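Long-range contacts in bucandin (Bungarus candidus, PDB 1F94), which probably enhances presynaptic acetylcholine release as a three-finger krait neurotoxin: residues A[2-7]-A[58-63]; A[23-28]-A[51-56]. All coordinates share one frame; numbering follows the deposited sequence.

Interaction 1: residues A[2-7]-A[58-63]; sequences ECYRCG and TNLCNT
The side-chain amide of Asn62 clasps the backbone of Tyr4 at both ends, closing the C-terminal tail onto the first strand in the disulfide-rich core of this three-finger toxin. Tyr4 N reaches Asn62 OD1 at 2.9 Å, in the carbonyl plane and on a lone pair, while Asn62 ND2 returns a 3.0 Å bond to Tyr4 O, with the donor tilted 32° from the carbonyl plane. Taking both the N and the O of one residue, the amide pairs with strand 2-7 much as a neighbouring strand's backbone would. Two residues earlier, Leu60 N gives Glu2 O a nearly straight 2.8 Å bond, the amide being the third position of a type II turn from Thr58 to Cys61. The ring of Tyr4 lies crosswise to Leu60, whose CB approaches ring atom CE1. Over the centre of that ring sits Leu60 CD2, a CH-pi contact 3.8 Å from the centroid and 6° off the normal. Farther out, strand 12-16 flanks strand 2-7. CG of Asn62 stands between its own backbone N and carbonyl carbon (chi1 57°), which swings the amide over to the strand, and its rotation is further fixed by a second bond from ND2, to Tyr25 O.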
loop_
_atom_site.group_PDB
_atom_site.type_symbol
_atom_site.label_atom_id
_atom_site.label_comp_id
_atom_site.label_asym_id
_atom_site.label_seq_id
_atom_site.Cartn_x
_atom_site.Cartn_y
_atom_site.Cartn_z
ATOM N N GLU A 2 -7.102 -2.655 8.977
ATOM C CA GLU A 2 -7.418 -2.014 7.727
ATOM C C GLU A 2 -6.163 -1.362 7.196
ATOM O O GLU A 2 -5.249 -1.029 7.922
ATOM C CB GLU A 2 -8.491 -0.916 7.902
ATOM C CG GLU A 2 -9.869 -1.455 8.341
ATOM C CD GLU A 2 -10.853 -0.286 8.601
ATOM O OE1 GLU A 2 -10.420 0.825 9.049
ATOM O OE2 GLU A 2 -12.043 -0.447 8.336
ATOM N N CYS A 3 -6.148 -1.134 5.877
ATOM C CA CYS A 3 -5.161 -0.345 5.212
ATOM C C CYS A 3 -5.860 0.696 4.339
ATOM O O CYS A 3 -7.034 0.568 4.023
ATOM C CB CYS A 3 -4.284 -1.214 4.266
ATOM S SG CYS A 3 -3.387 -2.522 5.119
ATOM N N TYR A 4 -5.111 1.716 3.949
ATOM C CA TYR A 4 -5.596 2.643 2.925
ATOM C C TYR A 4 -5.505 2.009 1.560
ATOM O O TYR A 4 -4.668 1.136 1.276
ATOM C CB TYR A 4 -4.824 3.974 2.960
ATOM C CG TYR A 4 -5.101 4.761 4.191
ATOM C CD1 TYR A 4 -4.141 4.989 5.187
ATOM C CD2 TYR A 4 -6.385 5.315 4.406
ATOM C CE1 TYR A 4 -4.455 5.732 6.302
ATOM C CE2 TYR A 4 -6.710 6.050 5.497
ATOM C CZ TYR A 4 -5.725 6.257 6.479
ATOM O OH TYR A 4 -6.015 6.977 7.589
ATOM N N ARG A 5 -6.378 2.487 0.663
ATOM C CA ARG A 5 -6.356 2.161 -0.739
ATOM C C ARG A 5 -6.754 3.418 -1.525
ATOM O O ARG A 5 -7.310 4.374 -0.959
ATOM C CB ARG A 5 -7.168 0.944 -1.133
ATOM C CG ARG A 5 -8.634 1.127 -1.098
ATOM C CD ARG A 5 -9.446 -0.050 -1.617
ATOM N NE ARG A 5 -10.831 0.372 -1.822
ATOM C CZ ARG A 5 -11.331 0.967 -2.920
ATOM N NH1 ARG A 5 -10.630 1.236 -4.012
ATOM N NH2 ARG A 5 -12.617 1.273 -2.894
ATOM N N CYS A 6 -6.493 3.383 -2.818
ATOM C CA CYS A 6 -6.739 4.511 -3.686
ATOM C C CYS A 6 -7.874 4.255 -4.687
ATOM O O CYS A 6 -8.027 3.197 -5.259
ATOM C CB CYS A 6 -5.461 4.872 -4.474
ATOM S SG CYS A 6 -4.005 5.187 -3.462
ATOM N N GLY A 7 -8.620 5.321 -4.922
ATOM C CA GLY A 7 -9.624 5.357 -5.972
ATOM C C GLY A 7 -9.615 6.751 -6.591
ATOM O O GLY A 7 -8.774 7.590 -6.311
ATOM N N THR A 58 0.749 -2.374 10.699
ATOM C CA THR A 58 -0.266 -1.924 11.635
ATOM C C THR A 58 -1.368 -1.160 10.898
ATOM O O THR A 58 -1.248 -0.680 9.814
ATOM C CB THR A 58 0.286 -1.100 12.794
ATOM O OG1 THR A 58 0.942 0.066 12.231
ATOM C CG2 THR A 58 1.371 -1.807 13.569
ATOM N N ASN A 59 -2.504 -1.053 11.629
ATOM C CA ASN A 59 -3.711 -0.482 11.099
ATOM C C ASN A 59 -3.446 0.898 10.479
ATOM O O ASN A 59 -2.904 1.796 11.079
ATOM C CB ASN A 59 -4.720 -0.377 12.241
ATOM C CG ASN A 59 -6.089 0.095 11.789
ATOM O OD1 ASN A 59 -6.584 1.168 12.123
ATOM N ND2 ASN A 59 -6.697 -0.749 11.038
ATOM N N LEU A 60 -3.853 1.060 9.229
ATOM C CA LEU A 60 -3.815 2.303 8.485
ATOM C C LEU A 60 -2.429 2.935 8.473
ATOM O O LEU A 60 -2.243 4.147 8.491
ATOM C CB LEU A 60 -4.885 3.278 9.026
ATOM C CG LEU A 60 -6.327 2.789 8.869
ATOM C CD1 LEU A 60 -7.311 3.813 9.480
ATOM C CD2 LEU A 60 -6.663 2.550 7.421
ATOM N N CYS A 61 -1.407 2.094 8.389
ATOM C CA CYS A 61 -0.016 2.532 8.473
ATOM C C CYS A 61 0.519 3.101 7.160
ATOM O O CYS A 61 1.536 3.785 7.148
ATOM C CB CYS A 61 0.890 1.418 8.968
ATOM S SG CYS A 61 0.930 -0.102 7.982
ATOM N N ASN A 62 -0.134 2.795 6.024
ATOM C CA ASN A 62 0.338 3.186 4.705
ATOM C C ASN A 62 -0.203 4.569 4.336
ATOM O O ASN A 62 -0.989 4.773 3.390
ATOM C CB ASN A 62 0.001 2.152 3.654
ATOM C CG ASN A 62 -1.468 1.826 3.535
ATOM O OD1 ASN A 62 -2.271 2.030 4.445
ATOM N ND2 ASN A 62 -1.830 1.257 2.371
ATOM N N THR A 63 0.156 5.609 5.088
ATOM C CA THR A 63 -0.189 7.002 4.882
ATOM C C THR A 63 0.664 7.720 3.819
ATOM O O THR A 63 0.287 8.781 3.314
ATOM C CB THR A 63 -0.013 7.802 6.195
ATOM O OG1 THR A 63 1.291 7.566 6.792
ATOM C CG2 THR A 63 -1.045 7.300 7.181
ATOM O OXT THR A 63 1.765 7.216 3.526
#

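Interaction 2: residues A[23-28]-A[51-56]; sequences FCYKWL and VYNKCC
Lys54 O takes two donors, the backbone N of Lys26 at 3.0 Å and a water at 2.8 Å, on the antiparallel pairing of strands 23-28 and 51-56 that joins the second and third fingers of the three-finger fold. The same water also donates to Cys24 O, which already accepts from Cys56 N, so it bridges the two strands beside their regular bonds. Hydrogen-bonded pairs Cys24–Cys56, Lys26–Lys54 and Leu28–Tyr52 alternate with the non-hydrogen-bonded pairs Tyr25–Cys55 and Trp27–Asn53; the shortest bond runs from Leu28 N to Tyr52 O, 2.7 Å. One face holds Tyr25, Trp27, Asn53 and Cys55. There the Asn53 side chain runs at about a right angle to that of Trp27, the amide and ring planes 50° apart, while its ND2 is bonded to Thr44 O. Trp36 of strand 35-40 meets both Tyr25 and Trp27 edge-to-face. Trp27 occupies two positions; in the one described, with CG anti to the backbone N (chi1 -179°), the indole extends past Asn53 to Val51, whose CG1 rests over one face, 3.7 Å from the centroid of the five-membered ring. On the face carrying Leu28 and Tyr52 these two side chains run side by side in the same direction, with Leu28 CD1 3.7 Å from Tyr52 CD2.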
loop_
_atom_site.group_PDB
_atom_site.type_symbol
_atom_site.label_atom_id
_atom_site.label_comp_id
_atom_site.label_asym_id
_atom_site.label_seq_id
_atom_site.Cartn_x
_atom_site.Cartn_y
_atom_site.Cartn_z
ATOM N N PHE A 23 0.275 -7.168 5.969
ATOM C CA PHE A 23 0.908 -5.955 5.520
ATOM C C PHE A 23 -0.071 -4.977 4.884
ATOM O O PHE A 23 -1.017 -5.358 4.206
ATOM C CB PHE A 23 1.934 -6.232 4.427
ATOM C CG PHE A 23 3.080 -7.149 4.870
ATOM C CD1 PHE A 23 4.139 -6.616 5.569
ATOM C CD2 PHE A 23 3.043 -8.495 4.594
ATOM C CE1 PHE A 23 5.132 -7.452 5.996
ATOM C CE2 PHE A 23 4.060 -9.314 4.994
ATOM C CZ PHE A 23 5.121 -8.766 5.676
ATOM N N CYS A 24 0.229 -3.689 5.076
ATOM C CA CYS A 24 -0.223 -2.647 4.187
ATOM C C CYS A 24 0.970 -2.299 3.314
ATOM O O CYS A 24 2.119 -2.196 3.783
ATOM C CB CYS A 24 -0.635 -1.392 4.917
ATOM S SG CYS A 24 -1.953 -1.529 6.140
ATOM N N TYR A 25 0.719 -2.081 2.030
ATOM C CA TYR A 25 1.725 -1.693 1.062
ATOM C C TYR A 25 1.450 -0.249 0.617
ATOM O O TYR A 25 0.308 0.222 0.575
ATOM C CB TYR A 25 1.895 -2.637 -0.127
ATOM C CG TYR A 25 0.658 -2.847 -0.944
ATOM C CD1 TYR A 25 0.403 -2.044 -2.064
ATOM C CD2 TYR A 25 -0.267 -3.823 -0.642
ATOM C CE1 TYR A 25 -0.748 -2.251 -2.825
ATOM C CE2 TYR A 25 -1.380 -4.040 -1.378
ATOM C CZ TYR A 25 -1.621 -3.231 -2.491
ATOM O OH TYR A 25 -2.771 -3.429 -3.237
ATOM N N LYS A 26 2.511 0.390 0.186
ATOM C CA LYS A 26 2.496 1.735 -0.430
ATOM C C LYS A 26 3.508 1.662 -1.560
ATOM O O LYS A 26 4.708 1.839 -1.365
ATOM C CB LYS A 26 2.930 2.785 0.579
ATOM C CG LYS A 26 2.880 4.181 0.003
ATOM C CD LYS A 26 3.245 5.289 0.927
ATOM C CE LYS A 26 4.630 5.344 1.488
ATOM N NZ LYS A 26 4.716 6.577 2.401
ATOM N N TRP A 27 2.965 1.443 -2.753
ATOM C CA TRP A 27 3.709 1.216 -3.979
ATOM C C TRP A 27 3.559 2.488 -4.818
ATOM O O TRP A 27 2.439 2.886 -5.158
ATOM C CB TRP A 27 3.286 -0.039 -4.688
ATOM C CG TRP A 27 3.865 -0.546 -5.953
ATOM C CD1 TRP A 27 3.974 0.115 -7.165
ATOM C CD2 TRP A 27 4.413 -1.862 -6.189
ATOM N NE1 TRP A 27 4.563 -0.707 -8.123
ATOM C CE2 TRP A 27 4.842 -1.934 -7.551
ATOM C CE3 TRP A 27 4.615 -3.019 -5.474
ATOM C CZ2 TRP A 27 5.431 -3.068 -8.107
ATOM C CZ3 TRP A 27 5.192 -4.135 -6.037
ATOM C CH2 TRP A 27 5.605 -4.208 -7.390
ATOM N N LEU A 28 4.639 3.095 -5.172
ATOM C CA LEU A 28 4.668 4.340 -5.885
ATOM C C LEU A 28 5.426 4.147 -7.191
ATOM O O LEU A 28 6.529 3.634 -7.199
ATOM C CB LEU A 28 5.362 5.436 -5.070
ATOM C CG LEU A 28 4.788 5.577 -3.653
ATOM C CD1 LEU A 28 5.629 6.575 -2.825
ATOM C CD2 LEU A 28 3.344 5.980 -3.640
ATOM N N VAL A 51 10.086 2.105 -9.367
ATOM C CA VAL A 51 9.206 1.679 -8.290
ATOM C C VAL A 51 9.815 1.937 -6.926
ATOM O O VAL A 51 10.957 1.574 -6.632
ATOM C CB VAL A 51 8.766 0.217 -8.413
ATOM C CG1 VAL A 51 7.964 -0.277 -7.225
ATOM C CG2 VAL A 51 7.984 0.014 -9.736
ATOM N N TYR A 52 8.997 2.476 -6.046
ATOM C CA TYR A 52 9.258 2.508 -4.599
ATOM C C TYR A 52 8.121 1.720 -3.951
ATOM O O TYR A 52 6.956 2.034 -4.185
ATOM C CB TYR A 52 9.247 3.937 -4.091
ATOM C CG TYR A 52 9.361 4.042 -2.606
ATOM C CD1 TYR A 52 10.580 4.087 -2.022
ATOM C CD2 TYR A 52 8.225 4.091 -1.798
ATOM C CE1 TYR A 52 10.678 4.188 -0.625
ATOM C CE2 TYR A 52 8.317 4.148 -0.434
ATOM C CZ TYR A 52 9.564 4.185 0.139
ATOM O OH TYR A 52 9.592 4.287 1.504
ATOM N N ASN A 53 8.430 0.780 -3.082
ATOM C CA ASN A 53 7.362 0.134 -2.328
ATOM C C ASN A 53 7.847 -0.005 -0.888
ATOM O O ASN A 53 8.929 -0.534 -0.646
ATOM C CB ASN A 53 7.003 -1.242 -2.880
ATOM C CG ASN A 53 5.830 -1.875 -2.154
ATOM O OD1 ASN A 53 4.754 -1.299 -2.061
ATOM N ND2 ASN A 53 6.077 -3.051 -1.623
ATOM N N LYS A 54 6.959 0.353 0.015
ATOM C CA LYS A 54 7.165 0.269 1.461
ATOM C C LYS A 54 6.105 -0.626 2.054
ATOM O O LYS A 54 4.932 -0.574 1.639
ATOM C CB LYS A 54 7.126 1.650 2.079
ATOM C CG LYS A 54 7.340 1.715 3.550
ATOM C CD LYS A 54 7.457 3.003 4.298
ATOM C CE LYS A 54 7.588 2.742 5.780
ATOM N NZ LYS A 54 8.829 2.009 6.209
ATOM N N CYS A 55 6.497 -1.384 3.053
ATOM C CA CYS A 55 5.654 -2.329 3.755
ATOM C C CYS A 55 5.515 -1.978 5.232
ATOM O O CYS A 55 6.491 -1.589 5.855
ATOM C CB CYS A 55 6.307 -3.765 3.647
ATOM S SG CYS A 55 6.597 -4.278 1.945
ATOM N N CYS A 56 4.331 -2.146 5.795
ATOM C CA CYS A 56 4.146 -1.886 7.233
ATOM C C CYS A 56 3.085 -2.792 7.741
ATOM O O CYS A 56 2.284 -3.362 6.956
ATOM C CB CYS A 56 3.879 -0.407 7.506
ATOM S SG CYS A 56 2.440 0.294 6.671
HETATM O O HOH W 1 3.208 0.596 3.533
#

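In the fold
Interaction 2 is a strand pairing at the middle of the four-stranded sheet and largely a surface contact; interaction 1 is smaller, partly buried, and brings the chain's two ends together. Along the chain, interaction 2 lies inside the loop that interaction 1 closes. Their chemistry differs accordingly: a regular run of backbone bonds flanked by side chains on two faces in the one, a two-bond side-chain clasp, one backbone bond and a CH-pi contact in the other. Two disulfides join them directly, Cys3–Cys24 and Cys56–Cys61, and the Asn62 amide packs on Cys24. Between the two contacts, Lys26 NZ of interaction 2 forms a salt bridge with the terminal Thr63 OXT of interaction 1.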